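Local coordinates for glyoxalase family protein, putative (Bacillus anthracis, PDB 2QQZ) that is of unknown function but belongs to the glyoxalase/bleomycin resistance protein/dioxygenase superfamily, whose members are commonly metal-dependent enzymes or drug-binding proteins, at residues M36-P40 and C51-C55; D12-A18 and E59-E65. All blocks are in the same frame, centred on the assembly; numbering follows the deposited sequence. Where two conformers were deposited one is given.

In the fold
Both contacts belong to one four-stranded mixed sheet and join strands at its two sides. Contact 1 pairs 37-39, outermost in this chain, with 51-55; contact 2 pairs 8-18 with 58-64. They touch through the hairpin of 51-55 and 58-64, where C51 O lies 2.7 Å from I62 N and W52 stacks on H61. Each is partly buried, but contact 1 has exposed E37, K54 and P40 and sparse antiparallel bonding, whereas no touching residue of contact 2 is exposed and its parallel ladder spans six pairs, some weakly bonded. Contact 1 sets aromatic and aliphatic groups against glutamate and lysine stems; contact 2 separates a polar histidine face from an apolar one. Both reach the second subunit.

Contact 1 of 2, residues M36-P40 and C51-C55; sequences MEEIP and CWFKC. With SO4 (sulfate ion), chain C.
E38 and F53 face each other across a non-hydrogen-bonded antiparallel pair, and their side chains cross obliquely. The methylene stem of E38 does the touching: its CB lies 3.8 Å from F53 CE1, while E38 CA sits 3.7 Å from F53 CD1. The carboxylate is inclined 39° to the ring plane. With CG anti to the backbone N (chi1 -169°) and the rest of the chain extended, the stem runs past the CD1-CE1 side of the ring and carries OE2 on toward C51. Here OE2 forms a salt bridge with R27 of helix 23-33 and accepts a bond from a water that also donates to I39 O and accepts from W52 N.

On the other face of the sheet, I39 CG1 rests 3.7 Å from K54 CB. E37 lies alongside K54, both pointing the same way, with E37 OE1 3.3 Å from the aliphatic K54 CD; the charged ends do not pair, and K54 NZ bonds to G56 O instead. At the strand end, the selenomethionine M36 crosses F53 at about a right angle, the two CB atoms 3.9 Å apart.

Two backbone bonds hold this beta hairpin, whose strand 37-39 is outermost in the sheet of this chain: K54 N to E37 O at 2.8 Å and I39 N to W52 O at 2.9 Å. The indole of W52 extends beyond the pairing, and its NE1 donates in the ring plane to sulfate O1 at 2.9 Å, though the bond is bent (136° at the hydrogen). K41 and R48 bind the same ion.

Chemically, E38 and K54 contribute carbon to the packing while R27 and G56 hold their polar ends; the sulfate, probably from the crystallisation liquor, is consistent with an anion-accepting site beside W52.

Contact 2 of 2, residues D12-A18 and E59-E65; sequences DHVQVAA and EIHIGVE
H13 and H61 lie ring on ring in an offset stack, centroids 3.9 Å apart and planes 12° apart. CE1 of H61 sits over the centre of the H13 ring. For H13 the chi1 of 68° places CG between the backbone N and the carbonyl carbon, turning the imidazole over its neighbour. Each ring has its rotation fixed by a carboxylate from its own strand: H13 ND1 donates to the anti lone pair of D12 OD2 at 2.7 Å, and H61 NE2 to E59 OE1 at 2.8 Å. A water donating to both OD2 and OE1 bridges these like-charged groups.

Farther along, Q15 bends at chi2, bringing its OE1 to 3.8 Å from H61 CB and its amide carbon CD to 4.4 Å from G63 CA, which glycine permits by lacking a side chain. The small A17 is a second hollow, filled by E65, whose CG comes 3.7 Å from A17 CB.

On the opposite face the bumps are aliphatic. V16 CB meets I62 CD1 at 3.7 Å, the two chains side by side, while the other branch of I62, CG2, settles 3.6 Å from A18 CB. V14 and I60 continue this layer, less certainly because alternate conformers exist. Between the faces runs a parallel ladder from H13-E59 to A18-V64, firm in the middle (H61 N-H to V14 O, 174°) and weaker toward D12.

Within the βαβββ module characteristic of this superfamily, Y30 of helix 23-33 covers V16, I60 and I62, leaving the histidines on the face away from that helix; the corresponding face carries the metal in metal-dependent relatives, though none is implied here. Strand 51-55 flanks 58-64, and beyond 8-18 a strand of the second subunit pairs antiparallel with H13-Q15, continuing the sheet.

Contact 1 of 2, residues M36-P40 and C51-C55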
# COMPACT_ATOMS: atom_id res chain seq x y z
N MSE A 36 3.00 -11.82 11.06
CA MSE A 36 3.70 -10.55 11.17
C MSE A 36 3.83 -10.17 12.64
O MSE A 36 2.99 -10.56 13.48
CB MSE A 36 2.97 -9.43 10.42
CG MSE A 36 2.95 -9.59 8.92
SE MSE A 36 1.90 -8.19 8.14
CE MSE A 36 3.42 -7.33 7.50
N GLU A 37 4.88 -9.42 12.97
CA GLU A 37 5.14 -8.96 14.34
C GLU A 37 4.34 -7.68 14.68
O GLU A 37 4.53 -6.65 14.03
CB GLU A 37 6.65 -8.72 14.52
CG GLU A 37 7.04 -8.32 15.90
CD GLU A 37 8.55 -8.06 16.02
OE1 GLU A 37 9.06 -7.19 15.27
OE2 GLU A 37 9.24 -8.73 16.83
N GLU A 38 3.48 -7.74 15.69
CA GLU A 38 2.80 -6.53 16.17
C GLU A 38 3.76 -5.47 16.78
O GLU A 38 4.68 -5.79 17.52
CB GLU A 38 1.63 -6.84 17.11
CG GLU A 38 0.82 -5.56 17.31
CD GLU A 38 -0.41 -5.66 18.17
OE1 GLU A 38 -0.80 -6.79 18.55
OE2 GLU A 38 -1.00 -4.57 18.41
N ILE A 39 3.56 -4.23 16.42
CA ILE A 39 4.40 -3.10 16.79
C ILE A 39 3.51 -2.15 17.64
O ILE A 39 2.39 -1.85 17.23
CB ILE A 39 4.79 -2.38 15.45
CG1 ILE A 39 5.82 -3.19 14.72
CG2 ILE A 39 5.34 -0.98 15.67
CD1 ILE A 39 6.86 -3.84 15.71
N PRO A 40 3.99 -1.65 18.79
CA PRO A 40 3.10 -0.75 19.55
C PRO A 40 2.90 0.60 18.83
O PRO A 40 3.82 1.13 18.23
CB PRO A 40 3.82 -0.54 20.89
CG PRO A 40 5.22 -1.08 20.72
CD PRO A 40 5.32 -1.84 19.44
N CYS A 51 -4.27 -1.45 14.95
CA CYS A 51 -2.98 -2.02 15.26
C CYS A 51 -2.00 -1.93 14.11
O CYS A 51 -2.40 -1.72 12.96
CB CYS A 51 -3.07 -3.45 15.80
SG CYS A 51 -4.52 -4.37 15.42
N TRP A 52 -0.71 -2.06 14.44
CA TRP A 52 0.39 -1.93 13.50
C TRP A 52 1.17 -3.22 13.51
O TRP A 52 1.35 -3.82 14.57
CB TRP A 52 1.32 -0.80 13.94
CG TRP A 52 0.73 0.60 13.76
CD1 TRP A 52 -0.57 0.91 13.49
CD2 TRP A 52 1.44 1.86 13.82
NE1 TRP A 52 -0.73 2.27 13.35
CE2 TRP A 52 0.47 2.89 13.60
CE3 TRP A 52 2.79 2.22 14.11
CZ2 TRP A 52 0.81 4.28 13.61
CZ3 TRP A 52 3.14 3.59 14.11
CH2 TRP A 52 2.14 4.60 13.86
N PHE A 53 1.65 -3.63 12.34
CA PHE A 53 2.41 -4.88 12.22
C PHE A 53 3.63 -4.57 11.37
O PHE A 53 3.55 -3.72 10.50
CB PHE A 53 1.58 -6.03 11.62
CG PHE A 53 0.37 -6.35 12.42
CD1 PHE A 53 0.42 -7.30 13.43
CD2 PHE A 53 -0.82 -5.64 12.21
CE1 PHE A 53 -0.69 -7.57 14.21
CE2 PHE A 53 -1.95 -5.89 12.99
CZ PHE A 53 -1.88 -6.86 13.99
N LYS A 54 4.76 -5.18 11.71
CA LYS A 54 6.01 -5.02 10.98
C LYS A 54 6.10 -5.99 9.79
O LYS A 54 5.80 -7.16 9.95
CB LYS A 54 7.14 -5.35 11.97
CG LYS A 54 8.53 -5.14 11.42
CD LYS A 54 9.61 -5.66 12.38
CE LYS A 54 10.91 -5.82 11.60
NZ LYS A 54 11.38 -4.45 11.20
N CYS A 55 6.50 -5.50 8.61
CA CYS A 55 6.93 -6.37 7.49
C CYS A 55 8.26 -5.88 6.90
O CYS A 55 8.28 -4.91 6.11
CB CYS A 55 5.86 -6.46 6.39
SG CYS A 55 4.99 -4.93 6.02
S SO4 C . -3.42 5.36 12.76
O1 SO4 C . -2.13 4.67 12.56
O2 SO4 C . -3.74 5.62 14.18
O3 SO4 C . -4.45 4.48 12.19
O4 SO4 C . -3.38 6.65 12.08
O HOH W 1 7.18 -9.26 10.91
O HOH W 2 -0.25 -2.31 17.44

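Contact 2 of 2, residues D12-A18 and E59-E65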
# COMPACT_ATOMS: atom_id res chain seq x y z
N ASP A 12 6.75 3.84 3.19
CA ASP A 12 6.95 3.65 4.60
C ASP A 12 5.95 2.62 5.16
O ASP A 12 6.31 1.72 5.92
CB ASP A 12 6.81 4.98 5.33
CG ASP A 12 6.97 4.82 6.82
OD1 ASP A 12 8.10 4.91 7.29
OD2 ASP A 12 5.98 4.57 7.51
N HIS A 13 4.70 2.76 4.78
CA HIS A 13 3.68 1.84 5.27
C HIS A 13 2.46 1.96 4.39
O HIS A 13 2.35 2.86 3.59
CB HIS A 13 3.30 2.10 6.79
CG HIS A 13 2.60 3.40 7.04
ND1 HIS A 13 3.29 4.56 7.34
CD2 HIS A 13 1.29 3.72 7.06
CE1 HIS A 13 2.43 5.55 7.52
NE2 HIS A 13 1.21 5.07 7.35
N VAL A 14 1.55 0.99 4.54
CA VAL A 14 0.21 1.07 3.97
C VAL A 14 -0.81 1.06 5.10
O VAL A 14 -0.66 0.34 6.11
CB VAL A 14 -0.07 -0.10 2.96
CG1 VAL A 14 0.79 0.06 1.76
CG2 VAL A 14 0.16 -1.52 3.62
N GLN A 15 -1.82 1.89 4.95
CA GLN A 15 -2.90 1.94 5.89
C GLN A 15 -4.06 1.13 5.31
O GLN A 15 -4.56 1.46 4.24
CB GLN A 15 -3.29 3.39 6.20
CG GLN A 15 -4.60 3.35 7.01
CD GLN A 15 -4.59 4.26 8.17
OE1 GLN A 15 -3.73 4.16 9.04
NE2 GLN A 15 -5.55 5.15 8.20
N VAL A 16 -4.48 0.07 6.00
CA VAL A 16 -5.61 -0.82 5.61
C VAL A 16 -6.77 -0.52 6.57
O VAL A 16 -6.56 -0.41 7.78
CB VAL A 16 -5.16 -2.28 5.76
CG1 VAL A 16 -6.31 -3.29 5.59
CG2 VAL A 16 -4.01 -2.57 4.78
N ALA A 17 -7.98 -0.35 6.05
CA ALA A 17 -9.08 0.07 6.91
C ALA A 17 -9.77 -1.17 7.48
O ALA A 17 -9.66 -2.27 6.89
CB ALA A 17 -10.03 0.93 6.15
N ALA A 18 -10.49 -0.99 8.58
CA ALA A 18 -11.18 -2.05 9.28
C ALA A 18 -12.24 -1.41 10.15
O ALA A 18 -12.18 -0.20 10.44
CB ALA A 18 -10.19 -2.84 10.12
N GLU A 59 5.77 -1.30 7.34
CA GLU A 59 4.71 -1.60 8.31
C GLU A 59 3.35 -1.66 7.61
O GLU A 59 3.18 -1.12 6.55
CB GLU A 59 4.61 -0.50 9.40
CG GLU A 59 5.96 -0.25 10.02
CD GLU A 59 6.04 0.95 10.96
OE1 GLU A 59 5.17 1.87 10.98
OE2 GLU A 59 7.04 0.96 11.71
N ILE A 60 2.41 -2.34 8.24
CA ILE A 60 1.02 -2.26 7.80
C ILE A 60 0.26 -1.69 9.00
O ILE A 60 0.46 -2.16 10.10
CB ILE A 60 0.45 -3.65 7.29
CG1 ILE A 60 -0.97 -3.47 6.73
CG2 ILE A 60 0.46 -4.72 8.39
CD1 ILE A 60 -1.57 -4.73 6.18
N HIS A 61 -0.54 -0.65 8.79
CA HIS A 61 -1.26 -0.03 9.86
C HIS A 61 -2.74 -0.36 9.62
O HIS A 61 -3.32 0.01 8.59
CB HIS A 61 -1.08 1.51 9.92
CG HIS A 61 0.32 1.96 10.16
ND1 HIS A 61 0.63 3.29 10.38
CD2 HIS A 61 1.46 1.27 10.38
CE1 HIS A 61 1.92 3.40 10.59
NE2 HIS A 61 2.45 2.19 10.62
N ILE A 62 -3.34 -1.07 10.56
CA ILE A 62 -4.80 -1.35 10.48
C ILE A 62 -5.48 -0.21 11.21
O ILE A 62 -5.34 -0.08 12.45
CB ILE A 62 -5.16 -2.73 11.09
CG1 ILE A 62 -4.27 -3.87 10.53
CG2 ILE A 62 -6.65 -2.96 10.92
CD1 ILE A 62 -4.33 -3.90 8.95
N GLY A 63 -6.20 0.63 10.45
CA GLY A 63 -6.85 1.80 10.99
C GLY A 63 -8.36 1.62 11.00
O GLY A 63 -8.98 1.15 10.00
N VAL A 64 -8.95 2.01 12.12
CA VAL A 64 -10.37 1.84 12.41
C VAL A 64 -11.16 2.86 11.60
O VAL A 64 -10.77 4.06 11.55
CB VAL A 64 -10.64 2.00 13.94
CG1 VAL A 64 -12.03 2.45 14.17
CG2 VAL A 64 -10.45 0.69 14.63
N GLU A 65 -12.25 2.40 10.97
CA GLU A 65 -13.13 3.30 10.22
C GLU A 65 -14.59 3.01 10.52
O GLU A 65 -15.09 1.89 10.26
CB GLU A 65 -12.85 3.21 8.71
CG GLU A 65 -11.44 3.66 8.29
CD GLU A 65 -11.16 5.17 8.48
OE1 GLU A 65 -12.09 5.95 8.80
OE2 GLU A 65 -9.98 5.59 8.30
O HOH W 3 5.30 4.41 10.42
O HOH W 4 -1.05 5.36 10.26